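Local coordinates for Cas13d (uncultured Ruminococcus sp, PDB 6IV9), which binds a CRISPR RNA as a guide and probably uses its two HEPN domains to mature that RNA and to cleave target RNA, at residues D600-S603 against E604-L608; D247-T251 against K252-Y256; Y634-Y638 against A639-K643; R833-K836 against E837-D841. The protein carries 2 engineered substitutions. One frame throughout, in Å; residues are numbered along the deposited sequence. Where two conformers were deposited one is given.

In the fold
From the N terminus, contact 2 comes first: residues 247-256 turn the chain out of helix 232-251 toward helix 267-291. Contact 1 (600-608) ends helix 599-606, contact 3 (634-643) is the bend between helices 630-638 and 641-647, and contact 4 (833-841) forms a short helical piece late in the chain, probably in the C-terminal HEPN domain. Each is a local turn that closes before the next begins, so none nests or crosses. In space, Tyr256 CE2 of contact 2 packs 3.5 Å from Ile636 CG2 of contact 3, and Lys643 O of contact 3 packs on Lys836 CG of contact 4. Contact 1 stands apart, but helix 581-591 neighbours contacts 1, 2 and 3.

Contact 1 of 4, residues D600-S603 against E604-L608; sequences DRIS and EILKL
A Schellman motif closes helix 599-606, with Leu608 N reaching back to Ser603 O at 2.9 Å. Inside it, Lys607 N returns to Glu604 O, and the positive phi of Lys607 (57°) turns the chain so that both bonds can form. The turn also lays Leu608 against the last helical turn: its CB sits 3.8 Å from Ser603 OG, and its CG leans on Ser603 CA. Before the cap the helix is regular, Glu604 N, Ile605 N and Leu606 N bonding to the carbonyls of Asp600, Arg601 and Ile602.

The outer side of the helix carries a salt bridge, Arg601 NH1 to Glu604 OE2 at 2.8 Å. The arginine chain leaves with CG opposite the backbone nitrogen (chi1 -176°) and then bends at chi2, which brings the guanidinium round over the following turn. Guanidinium and carboxylate planes are steeply inclined, 73° apart: the carboxylate lies at the edge of the guanidinium, while NH1 comes to OE2 from above the carboxylate plane. Ile605 CG1 sits beneath the guanidinium, 3.6 Å from CZ and over the centre of one face, so the charged group has an apolar floor as well as an acidic mate. Farther round, the Ile602 and Leu606 side chains lie side by side, pointing the same way, with Ile602 CG2 and Leu606 CD1 4.1 Å apart.

Those two side chains face inward. Ile602 meets Leu581 and Arg585 of helix 581-591, Leu606 touches Phe584 and Leu618, and Leu608 touches Phe584 and Arg619, so the helix end packs on helices 581-591 and 617-627.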
loop_
_atom_site.group_PDB
_atom_site.type_symbol
_atom_site.label_atom_id
_atom_site.label_comp_id
_atom_site.label_asym_id
_atom_site.label_seq_id
_atom_site.Cartn_x
_atom_site.Cartn_y
_atom_site.Cartn_z
ATOM N N ASP A 600 -30.359 -6.173 -22.858
ATOM C CA ASP A 600 -31.677 -6.814 -22.646
ATOM C C ASP A 600 -31.475 -8.322 -22.463
ATOM O O ASP A 600 -32.147 -8.902 -21.644
ATOM C CB ASP A 600 -32.679 -6.401 -23.728
ATOM C CG ASP A 600 -33.158 -4.955 -23.626
ATOM O OD1 ASP A 600 -33.159 -4.397 -22.519
ATOM O OD2 ASP A 600 -33.532 -4.406 -24.663
ATOM N N ARG A 601 -30.569 -8.924 -23.221
ATOM C CA ARG A 601 -30.325 -10.380 -23.091
ATOM C C ARG A 601 -29.784 -10.709 -21.693
ATOM O O ARG A 601 -30.152 -11.719 -21.153
ATOM C CB ARG A 601 -29.373 -10.855 -24.184
ATOM C CG ARG A 601 -29.145 -12.354 -24.168
ATOM C CD ARG A 601 -30.415 -13.164 -24.073
ATOM N NE ARG A 601 -30.105 -14.567 -24.200
ATOM C CZ ARG A 601 -30.771 -15.543 -23.624
ATOM N NH1 ARG A 601 -31.979 -15.329 -23.153
ATOM N NH2 ARG A 601 -30.242 -16.744 -23.530
ATOM N N ILE A 602 -28.890 -9.882 -21.167
ATOM C CA ILE A 602 -28.326 -10.127 -19.813
ATOM C C ILE A 602 -29.462 -10.033 -18.805
ATOM O O ILE A 602 -29.563 -10.888 -17.955
ATOM C CB ILE A 602 -27.212 -9.119 -19.491
ATOM C CG1 ILE A 602 -25.979 -9.353 -20.356
ATOM C CG2 ILE A 602 -26.878 -9.149 -18.015
ATOM C CD1 ILE A 602 -25.009 -8.221 -20.338
ATOM N N SER A 603 -30.326 -9.034 -18.963
ATOM C CA SER A 603 -31.451 -8.858 -18.018
ATOM C C SER A 603 -32.329 -10.095 -18.063
ATOM O O SER A 603 -32.802 -10.493 -17.025
ATOM C CB SER A 603 -32.262 -7.652 -18.363
ATOM O OG SER A 603 -31.759 -6.529 -17.696
ATOM N N GLU A 604 -32.540 -10.614 -19.267
ATOM C CA GLU A 604 -33.379 -11.809 -19.523
ATOM C C GLU A 604 -32.779 -13.055 -18.870
ATOM O O GLU A 604 -33.476 -13.723 -18.148
ATOM C CB GLU A 604 -33.431 -12.006 -21.034
ATOM C CG GLU A 604 -34.369 -13.099 -21.487
ATOM C CD GLU A 604 -34.633 -13.086 -22.982
ATOM O OE1 GLU A 604 -35.782 -12.916 -23.361
ATOM O OE2 GLU A 604 -33.694 -13.237 -23.757
ATOM N N ILE A 605 -31.494 -13.302 -19.079
ATOM C CA ILE A 605 -30.824 -14.497 -18.496
ATOM C C ILE A 605 -30.879 -14.463 -16.967
ATOM O O ILE A 605 -31.106 -15.500 -16.379
ATOM C CB ILE A 605 -29.365 -14.517 -18.968
ATOM C CG1 ILE A 605 -29.253 -14.778 -20.463
ATOM C CG2 ILE A 605 -28.550 -15.507 -18.172
ATOM C CD1 ILE A 605 -27.851 -14.713 -20.953
ATOM N N LEU A 606 -30.651 -13.310 -16.352
ATOM C CA LEU A 606 -30.614 -13.232 -14.872
ATOM C C LEU A 606 -31.955 -12.786 -14.282
ATOM O O LEU A 606 -31.989 -12.611 -13.085
ATOM C CB LEU A 606 -29.498 -12.271 -14.464
ATOM C CG LEU A 606 -28.119 -12.585 -15.035
ATOM C CD1 LEU A 606 -27.119 -11.519 -14.646
ATOM C CD2 LEU A 606 -27.655 -13.940 -14.564
ATOM N N LYS A 607 -32.963 -12.543 -15.123
ATOM C CA LYS A 607 -34.305 -12.099 -14.665
ATOM C C LYS A 607 -34.193 -10.821 -13.840
ATOM O O LYS A 607 -34.884 -10.690 -12.871
ATOM C CB LYS A 607 -34.934 -13.206 -13.829
ATOM C CG LYS A 607 -35.143 -14.495 -14.594
ATOM C CD LYS A 607 -36.018 -15.440 -13.859
ATOM C CE LYS A 607 -35.725 -16.883 -14.193
ATOM N NZ LYS A 607 -35.838 -17.129 -15.645
ATOM N N LEU A 608 -33.373 -9.887 -14.277
ATOM C CA LEU A 608 -33.116 -8.675 -13.471
ATOM C C LEU A 608 -34.380 -7.841 -13.251
ATOM O O LEU A 608 -34.504 -7.269 -12.179
ATOM C CB LEU A 608 -32.027 -7.860 -14.166
ATOM C CG LEU A 608 -30.647 -8.506 -14.190
ATOM C CD1 LEU A 608 -29.598 -7.511 -14.630
ATOM C CD2 LEU A 608 -30.314 -9.093 -12.838
#

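Contact 2 of 4, residues D247-T251 against K252-Y256; sequences DLLKT and KRLGY
Thr251, Lys252 and Leu254 carry this turn, in which helix 232-251 gives out and the chain passes through Lys252 into a 3-10 segment, 253-256. Lys252 makes the break with positive phi (79°). Thr251 bridges it with one hydroxyl: OG1 donates to Leu248 O at 2.9 Å, one turn back, and accepts from Arg253 N at 3.1 Å, two residues on, across the Lys252 break, in a fairly straight bond. With chi1 at 73°, OG1 lies between the backbone nitrogen and the carbonyl carbon, where it can meet both partners. A valine here would probably leave Arg253 N without its acceptor and Leu248 O without one of its donors, so the start of the 3-10 turn would be less firmly fixed.

Lys252 curls back along the helix end. Its chain bends at chi2 (-52°), bringing CD to 3.6 Å from Leu249 O, and both its backbone nitrogen and NZ make weak hydrogen bonds to that carbonyl. The stronger partner of NZ is Glu261, through a salt bridge. Arg253, whose CB presses on Thr251 OG1, sends its guanidinium past Thr251 CB, away from the Lys252 amine, to Met197 O and a salt bridge with Asp586.

Leu254 supplies the apolar side of the turn. Its CD1 lies 4.0 Å from Leu249 CD2, the two chains meeting at a slant, and its CG is 4.2 Å from Leu248 CG; Tyr273 and Val277 of helix 267-291 close over it. A water joins helix to turn, donating to Leu248 O at 2.9 Å and accepting from Leu254 N at 3.0 Å.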
loop_
_atom_site.group_PDB
_atom_site.type_symbol
_atom_site.label_atom_id
_atom_site.label_comp_id
_atom_site.label_asym_id
_atom_site.label_seq_id
_atom_site.Cartn_x
_atom_site.Cartn_y
_atom_site.Cartn_z
ATOM N N ASP A 247 -20.136 11.098 -17.800
ATOM C CA ASP A 247 -19.863 9.790 -18.440
ATOM C C ASP A 247 -19.582 8.760 -17.345
ATOM O O ASP A 247 -20.117 7.682 -17.411
ATOM C CB ASP A 247 -18.657 9.889 -19.370
ATOM C CG ASP A 247 -18.924 10.586 -20.689
ATOM O OD1 ASP A 247 -20.077 10.653 -21.079
ATOM O OD2 ASP A 247 -17.967 11.054 -21.309
ATOM N N LEU A 248 -18.775 9.123 -16.357
ATOM C CA LEU A 248 -18.452 8.206 -15.242
ATOM C C LEU A 248 -19.713 7.874 -14.442
ATOM O O LEU A 248 -19.882 6.753 -14.069
ATOM C CB LEU A 248 -17.403 8.870 -14.352
ATOM C CG LEU A 248 -16.889 8.010 -13.207
ATOM C CD1 LEU A 248 -16.329 6.705 -13.719
ATOM C CD2 LEU A 248 -15.832 8.749 -12.425
ATOM N N LEU A 249 -20.569 8.854 -14.200
ATOM C CA LEU A 249 -21.815 8.591 -13.439
ATOM C C LEU A 249 -22.707 7.608 -14.209
ATOM O O LEU A 249 -23.333 6.790 -13.580
ATOM C CB LEU A 249 -22.543 9.910 -13.177
ATOM C CG LEU A 249 -21.826 10.885 -12.251
ATOM C CD1 LEU A 249 -22.468 12.249 -12.283
ATOM C CD2 LEU A 249 -21.751 10.359 -10.838
ATOM N N LYS A 250 -22.757 7.745 -15.528
ATOM C CA LYS A 250 -23.602 6.899 -16.408
ATOM C C LYS A 250 -23.145 5.432 -16.386
ATOM O O LYS A 250 -23.966 4.566 -16.594
ATOM C CB LYS A 250 -23.745 7.554 -17.783
ATOM C CG LYS A 250 -24.472 8.890 -17.754
ATOM C CD LYS A 250 -24.813 9.500 -19.096
ATOM C CE LYS A 250 -23.615 10.015 -19.851
ATOM N NZ LYS A 250 -23.935 11.136 -20.761
ATOM N N THR A 251 -21.863 5.178 -16.158
ATOM C CA THR A 251 -21.373 3.778 -16.176
ATOM C C THR A 251 -21.974 2.952 -15.047
ATOM O O THR A 251 -22.038 1.765 -15.230
ATOM C CB THR A 251 -19.847 3.676 -16.151
ATOM O OG1 THR A 251 -19.381 4.009 -14.851
ATOM C CG2 THR A 251 -19.174 4.520 -17.203
ATOM N N LYS A 252 -22.166 3.575 -13.887
ATOM C CA LYS A 252 -22.652 2.949 -12.633
ATOM C C LYS A 252 -21.504 2.194 -11.940
ATOM O O LYS A 252 -21.734 1.612 -10.886
ATOM C CB LYS A 252 -23.871 2.058 -12.864
ATOM C CG LYS A 252 -25.046 2.709 -13.568
ATOM C CD LYS A 252 -25.467 3.995 -12.933
ATOM C CE LYS A 252 -26.667 4.641 -13.588
ATOM N NZ LYS A 252 -26.730 6.089 -13.295
ATOM N N ARG A 253 -20.301 2.296 -12.500
ATOM C CA ARG A 253 -19.067 1.606 -12.030
ATOM C C ARG A 253 -18.562 2.159 -10.689
ATOM O O ARG A 253 -17.811 1.468 -10.009
ATOM C CB ARG A 253 -18.008 1.629 -13.125
ATOM C CG ARG A 253 -18.316 0.688 -14.273
ATOM C CD ARG A 253 -17.107 -0.136 -14.653
ATOM N NE ARG A 253 -17.367 -1.105 -15.692
ATOM C CZ ARG A 253 -17.642 -0.782 -16.928
ATOM N NH1 ARG A 253 -17.572 0.474 -17.308
ATOM N NH2 ARG A 253 -17.978 -1.716 -17.787
ATOM N N LEU A 254 -19.048 3.332 -10.269
ATOM C CA LEU A 254 -18.629 3.948 -8.980
ATOM C C LEU A 254 -19.074 3.072 -7.808
ATOM O O LEU A 254 -18.482 3.141 -6.755
ATOM C CB LEU A 254 -19.154 5.378 -8.857
ATOM C CG LEU A 254 -18.305 6.425 -9.567
ATOM C CD1 LEU A 254 -18.949 7.793 -9.492
ATOM C CD2 LEU A 254 -16.896 6.467 -9.004
ATOM N N GLY A 255 -20.058 2.218 -8.041
ATOM C CA GLY A 255 -20.582 1.291 -7.029
ATOM C C GLY A 255 -19.527 0.291 -6.596
ATOM O O GLY A 255 -19.612 -0.235 -5.504
ATOM N N TYR A 256 -18.537 0.077 -7.448
ATOM C CA TYR A 256 -17.436 -0.872 -7.158
ATOM C C TYR A 256 -16.671 -0.375 -5.930
ATOM O O TYR A 256 -16.219 -1.195 -5.144
ATOM C CB TYR A 256 -16.537 -1.014 -8.381
ATOM C CG TYR A 256 -17.061 -1.965 -9.424
ATOM C CD1 TYR A 256 -17.582 -3.193 -9.072
ATOM C CD2 TYR A 256 -17.039 -1.637 -10.760
ATOM C CE1 TYR A 256 -18.043 -4.084 -10.023
ATOM C CE2 TYR A 256 -17.513 -2.504 -11.723
ATOM C CZ TYR A 256 -18.013 -3.733 -11.356
ATOM O OH TYR A 256 -18.461 -4.588 -12.300
HETATM O O HOH W 1 -20.778 5.396 -11.640
HETATM O O HOH W 2 -24.665 7.481 -11.104
#

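Contact 3 of 4, residues Y634-Y638 against A639-K643; sequences YLIKY and ANAQK
Leu635 holds the end of helix 630-638 through its carbonyl: Ala639 N bonds to Leu635 O at 2.7 Å, though with a bent N-H...O angle of 130°. Ala639 CB comes down beside the same oxygen, 3.2 Å away, so the first residue beyond the helix closes over a carbonyl of its last turn. The leucine side chain itself turns to Val735 on helix 713-760.

Ile636 reaches across the bend. Its CG1 stands opposite the carbonyl carbon (chi1 -61°), and a further turn at chi2 carries CD1 forward to Ala641 CB at 3.9 Å. This small apolar touch spans a helix-to-helix corner in which Ala639 leaves the first helix and Asn640 serves as N-cap of the second, 641-647. Asn640 OD1 accepts from Lys643 N at 3.0 Å, in the carbonyl plane and on a lone pair, in a nearly straight bond (161°). That capping bond satisfies an amide in the first turn of the new helix. Ala641 also rests on Thr589 and Ile590 of helix 581-591.

Lys637 points away from the corner and carries its amine to Phe508 O and to a salt bridge with Glu513. Tyr638 ends the helix beside it, with its OH bonded to the same Glu513 and its carbonyl taking a bond from Tyr192 OH. The Tyr638 ring presents an edge to Tyr634 one turn back: CD2 stands 3.4 Å above the Tyr634 ring plane, nearer its rim than its middle, while Tyr634 CD1 lies in the plane of the Tyr638 ring.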
loop_
_atom_site.group_PDB
_atom_site.type_symbol
_atom_site.label_atom_id
_atom_site.label_comp_id
_atom_site.label_asym_id
_atom_site.label_seq_id
_atom_site.Cartn_x
_atom_site.Cartn_y
_atom_site.Cartn_z
ATOM N N TYR A 634 -10.904 -5.650 -8.205
ATOM C CA TYR A 634 -9.538 -5.192 -8.536
ATOM C C TYR A 634 -9.313 -5.317 -10.047
ATOM O O TYR A 634 -8.797 -4.418 -10.631
ATOM C CB TYR A 634 -8.513 -6.026 -7.764
ATOM C CG TYR A 634 -7.100 -5.532 -7.898
ATOM C CD1 TYR A 634 -6.330 -5.870 -8.991
ATOM C CD2 TYR A 634 -6.539 -4.702 -6.951
ATOM C CE1 TYR A 634 -5.038 -5.416 -9.132
ATOM C CE2 TYR A 634 -5.248 -4.231 -7.081
ATOM C CZ TYR A 634 -4.494 -4.584 -8.179
ATOM O OH TYR A 634 -3.236 -4.123 -8.346
ATOM N N LEU A 635 -9.723 -6.433 -10.635
ATOM C CA LEU A 635 -9.524 -6.659 -12.084
ATOM C C LEU A 635 -10.317 -5.645 -12.907
ATOM O O LEU A 635 -9.806 -5.161 -13.856
ATOM C CB LEU A 635 -9.938 -8.092 -12.413
ATOM C CG LEU A 635 -8.964 -9.159 -11.938
ATOM C CD1 LEU A 635 -9.608 -10.531 -11.943
ATOM C CD2 LEU A 635 -7.724 -9.159 -12.800
ATOM N N ILE A 636 -11.554 -5.393 -12.533
ATOM C CA ILE A 636 -12.376 -4.418 -13.292
ATOM C C ILE A 636 -11.787 -3.017 -13.155
ATOM O O ILE A 636 -11.791 -2.302 -14.100
ATOM C CB ILE A 636 -13.840 -4.473 -12.845
ATOM C CG1 ILE A 636 -14.435 -5.852 -13.104
ATOM C CG2 ILE A 636 -14.629 -3.387 -13.531
ATOM C CD1 ILE A 636 -14.304 -6.300 -14.522
ATOM N N LYS A 637 -11.317 -2.678 -11.971
ATOM C CA LYS A 637 -10.753 -1.345 -11.677
ATOM C C LYS A 637 -9.517 -1.070 -12.542
ATOM O O LYS A 637 -9.422 0.005 -13.100
ATOM C CB LYS A 637 -10.316 -1.431 -10.218
ATOM C CG LYS A 637 -9.888 -0.163 -9.529
ATOM C CD LYS A 637 -9.875 -0.336 -8.031
ATOM C CE LYS A 637 -8.570 -0.865 -7.481
ATOM N NZ LYS A 637 -8.395 -0.560 -6.047
ATOM N N TYR A 638 -8.615 -2.038 -12.635
ATOM C CA TYR A 638 -7.330 -1.819 -13.338
ATOM C C TYR A 638 -7.281 -2.451 -14.727
ATOM O O TYR A 638 -6.362 -2.169 -15.456
ATOM C CB TYR A 638 -6.179 -2.351 -12.482
ATOM C CG TYR A 638 -5.898 -1.512 -11.267
ATOM C CD1 TYR A 638 -5.749 -0.147 -11.367
ATOM C CD2 TYR A 638 -5.803 -2.072 -10.015
ATOM C CE1 TYR A 638 -5.513 0.641 -10.256
ATOM C CE2 TYR A 638 -5.554 -1.306 -8.898
ATOM C CZ TYR A 638 -5.398 0.054 -9.018
ATOM O OH TYR A 638 -5.170 0.808 -7.924
ATOM N N ALA A 639 -8.237 -3.294 -15.057
ATOM C CA ALA A 639 -8.167 -3.976 -16.361
ATOM C C ALA A 639 -9.507 -3.925 -17.095
ATOM O O ALA A 639 -10.249 -3.012 -16.890
ATOM C CB ALA A 639 -7.624 -5.367 -16.203
ATOM N N ASN A 640 -9.721 -4.873 -17.990
ATOM C CA ASN A 640 -10.935 -4.956 -18.830
ATOM C C ASN A 640 -11.430 -6.404 -18.769
ATOM O O ASN A 640 -10.640 -7.269 -19.043
ATOM C CB ASN A 640 -10.591 -4.491 -20.236
ATOM C CG ASN A 640 -11.755 -4.583 -21.187
ATOM O OD1 ASN A 640 -12.032 -5.625 -21.738
ATOM N ND2 ASN A 640 -12.447 -3.485 -21.354
ATOM N N ALA A 641 -12.712 -6.618 -18.505
ATOM C CA ALA A 641 -13.232 -7.988 -18.310
ATOM C C ALA A 641 -12.993 -8.853 -19.543
ATOM O O ALA A 641 -12.541 -9.951 -19.406
ATOM C CB ALA A 641 -14.703 -7.918 -18.022
ATOM N N GLN A 642 -13.325 -8.334 -20.703
ATOM C CA GLN A 642 -13.148 -9.110 -21.944
ATOM C C GLN A 642 -11.667 -9.385 -22.214
ATOM O O GLN A 642 -11.349 -10.481 -22.608
ATOM C CB GLN A 642 -13.804 -8.342 -23.072
ATOM C CG GLN A 642 -13.952 -9.174 -24.314
ATOM C CD GLN A 642 -13.524 -8.287 -25.440
ATOM O OE1 GLN A 642 -12.359 -8.276 -25.817
ATOM N NE2 GLN A 642 -14.452 -7.482 -25.920
ATOM N N LYS A 643 -10.812 -8.390 -22.027
ATOM C CA LYS A 643 -9.364 -8.585 -22.269
ATOM C C LYS A 643 -8.784 -9.592 -21.274
ATOM O O LYS A 643 -8.013 -10.415 -21.676
ATOM C CB LYS A 643 -8.645 -7.241 -22.321
ATOM C CG LYS A 643 -8.964 -6.438 -23.568
ATOM C CD LYS A 643 -8.267 -5.127 -23.635
ATOM C CE LYS A 643 -8.945 -4.163 -24.572
ATOM N NZ LYS A 643 -9.056 -4.747 -25.921
#

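Contact 4 of 4, residues R833-K836 against E837-D841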
loop_
_atom_site.group_PDB
_atom_site.type_symbol
_atom_site.label_atom_id
_atom_site.label_comp_id
_atom_site.label_asym_id
_atom_site.label_seq_id
_atom_site.Cartn_x
_atom_site.Cartn_y
_atom_site.Cartn_z
ATOM N N ARG A 833 -2.969 -1.678 -19.218
ATOM C CA ARG A 833 -3.905 -1.487 -20.427
ATOM C C ARG A 833 -3.794 -2.236 -21.736
ATOM O O ARG A 833 -4.774 -2.764 -22.176
ATOM C CB ARG A 833 -3.999 0.010 -20.725
ATOM C CG ARG A 833 -5.105 0.350 -21.707
ATOM C CD ARG A 833 -5.258 1.836 -21.899
ATOM N NE ARG A 833 -6.205 2.343 -20.925
ATOM C CZ ARG A 833 -7.517 2.381 -21.106
ATOM N NH1 ARG A 833 -8.013 2.389 -22.328
ATOM N NH2 ARG A 833 -8.327 2.413 -20.066
ATOM N N GLU A 834 -2.552 -2.462 -22.152
ATOM C CA GLU A 834 -2.174 -3.125 -23.421
ATOM C C GLU A 834 -1.660 -4.548 -23.191
ATOM O O GLU A 834 -1.132 -5.108 -24.105
ATOM C CB GLU A 834 -1.071 -2.279 -24.050
ATOM C CG GLU A 834 -1.480 -0.857 -24.334
ATOM C CD GLU A 834 -2.562 -0.735 -25.380
ATOM O OE1 GLU A 834 -2.438 -1.379 -26.409
ATOM O OE2 GLU A 834 -3.519 0.003 -25.159
ATOM N N LEU A 835 -1.878 -5.109 -22.010
ATOM C CA LEU A 835 -1.325 -6.435 -21.659
ATOM C C LEU A 835 -1.806 -7.494 -22.646
ATOM O O LEU A 835 -0.999 -8.237 -23.136
ATOM C CB LEU A 835 -1.929 -6.788 -20.304
ATOM C CG LEU A 835 -1.039 -7.455 -19.273
ATOM C CD1 LEU A 835 -1.848 -8.409 -18.426
ATOM C CD2 LEU A 835 0.168 -8.122 -19.881
ATOM N N LYS A 836 -3.100 -7.507 -22.930
ATOM C CA LYS A 836 -3.705 -8.534 -23.814
ATOM C C LYS A 836 -3.093 -8.437 -25.214
ATOM O O LYS A 836 -2.929 -9.439 -25.855
ATOM C CB LYS A 836 -5.226 -8.400 -23.831
ATOM C CG LYS A 836 -5.942 -9.317 -24.803
ATOM C CD LYS A 836 -6.187 -8.649 -26.112
ATOM C CE LYS A 836 -6.829 -9.543 -27.142
ATOM N NZ LYS A 836 -7.331 -8.749 -28.283
ATOM N N GLU A 837 -2.754 -7.232 -25.627
ATOM C CA GLU A 837 -2.199 -6.995 -26.971
ATOM C C GLU A 837 -0.841 -7.686 -27.156
ATOM O O GLU A 837 -0.607 -8.179 -28.232
ATOM C CB GLU A 837 -2.175 -5.490 -27.203
ATOM C CG GLU A 837 -2.001 -5.098 -28.640
ATOM C CD GLU A 837 -3.190 -5.310 -29.560
ATOM O OE1 GLU A 837 -2.973 -5.288 -30.773
ATOM O OE2 GLU A 837 -4.303 -5.493 -29.071
ATOM N N TYR A 838 0.028 -7.694 -26.146
ATOM C CA TYR A 838 1.397 -8.224 -26.369
ATOM C C TYR A 838 1.795 -9.407 -25.492
ATOM O O TYR A 838 2.736 -10.069 -25.833
ATOM C CB TYR A 838 2.415 -7.112 -26.133
ATOM C CG TYR A 838 2.149 -5.888 -26.958
ATOM C CD1 TYR A 838 2.259 -5.936 -28.333
ATOM C CD2 TYR A 838 1.759 -4.702 -26.378
ATOM C CE1 TYR A 838 2.000 -4.832 -29.116
ATOM C CE2 TYR A 838 1.501 -3.583 -27.144
ATOM C CZ TYR A 838 1.622 -3.651 -28.518
ATOM O OH TYR A 838 1.372 -2.576 -29.296
ATOM N N ILE A 839 1.063 -9.709 -24.425
ATOM C CA ILE A 839 1.525 -10.794 -23.513
ATOM C C ILE A 839 1.612 -12.123 -24.261
ATOM O O ILE A 839 2.461 -12.899 -23.918
ATOM C CB ILE A 839 0.695 -10.891 -22.229
ATOM C CG1 ILE A 839 1.441 -11.666 -21.146
ATOM C CG2 ILE A 839 -0.677 -11.474 -22.494
ATOM C CD1 ILE A 839 0.860 -11.477 -19.782
ATOM N N GLY A 840 0.757 -12.320 -25.255
ATOM C CA GLY A 840 0.702 -13.551 -26.057
ATOM C C GLY A 840 1.960 -13.789 -26.865
ATOM O O GLY A 840 2.189 -14.935 -27.223
ATOM N N ASP A 841 2.735 -12.737 -27.140
ATOM C CA ASP A 841 3.964 -12.836 -27.969
ATOM C C ASP A 841 5.196 -13.247 -27.160
ATOM O O ASP A 841 6.210 -13.437 -27.769
ATOM C CB ASP A 841 4.225 -11.531 -28.718
ATOM C CG ASP A 841 3.183 -11.251 -29.778
ATOM O OD1 ASP A 841 2.468 -12.178 -30.130
ATOM O OD2 ASP A 841 3.083 -10.112 -30.217
HETATM O O HOH W 3 -4.835 -4.858 -24.319
HETATM O O HOH W 4 -1.022 -11.012 -26.793
#
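Leu835 and Ile839, one helical turn apart, meet methyl to methyl, CD2 to CD1, at 3.4 Å. That is tight for two carbons, and since both Leu835 torsions are far from staggered the exact closeness is doubtful. Ile839 sends CG1 out opposite its backbone nitrogen (chi1 -161°), toward the leucine, while CG2 drops to 3.3 Å from Leu835 O. An alanine in its place, lacking CG1, CG2 and CD1, would probably leave CB as the remaining touch on Leu835 CD2 and open a gap beside Val647, which the isoleucine also meets.

Beneath the side chains Leu835 O takes two amides: Ile839 N at 2.8 Å, almost straight in line with the carbonyl, and Tyr838 N at 3.2 Å from above the carbonyl plane. The bonds Glu834 O takes from Glu837 N and Tyr838 N are both weak. Farther out, one water accepts from Gly840 N and donates to Lys836 O at 2.6 Å, standing in for the next helical bond.

Helix 641-647 lies against Lys836 and Ile839, helix 848-861 against Glu834 and Tyr838. The whole is a short helix, 835-838, with Glu834 at its N-cap and a water carrying the link from Lys836 O to Gly840 N.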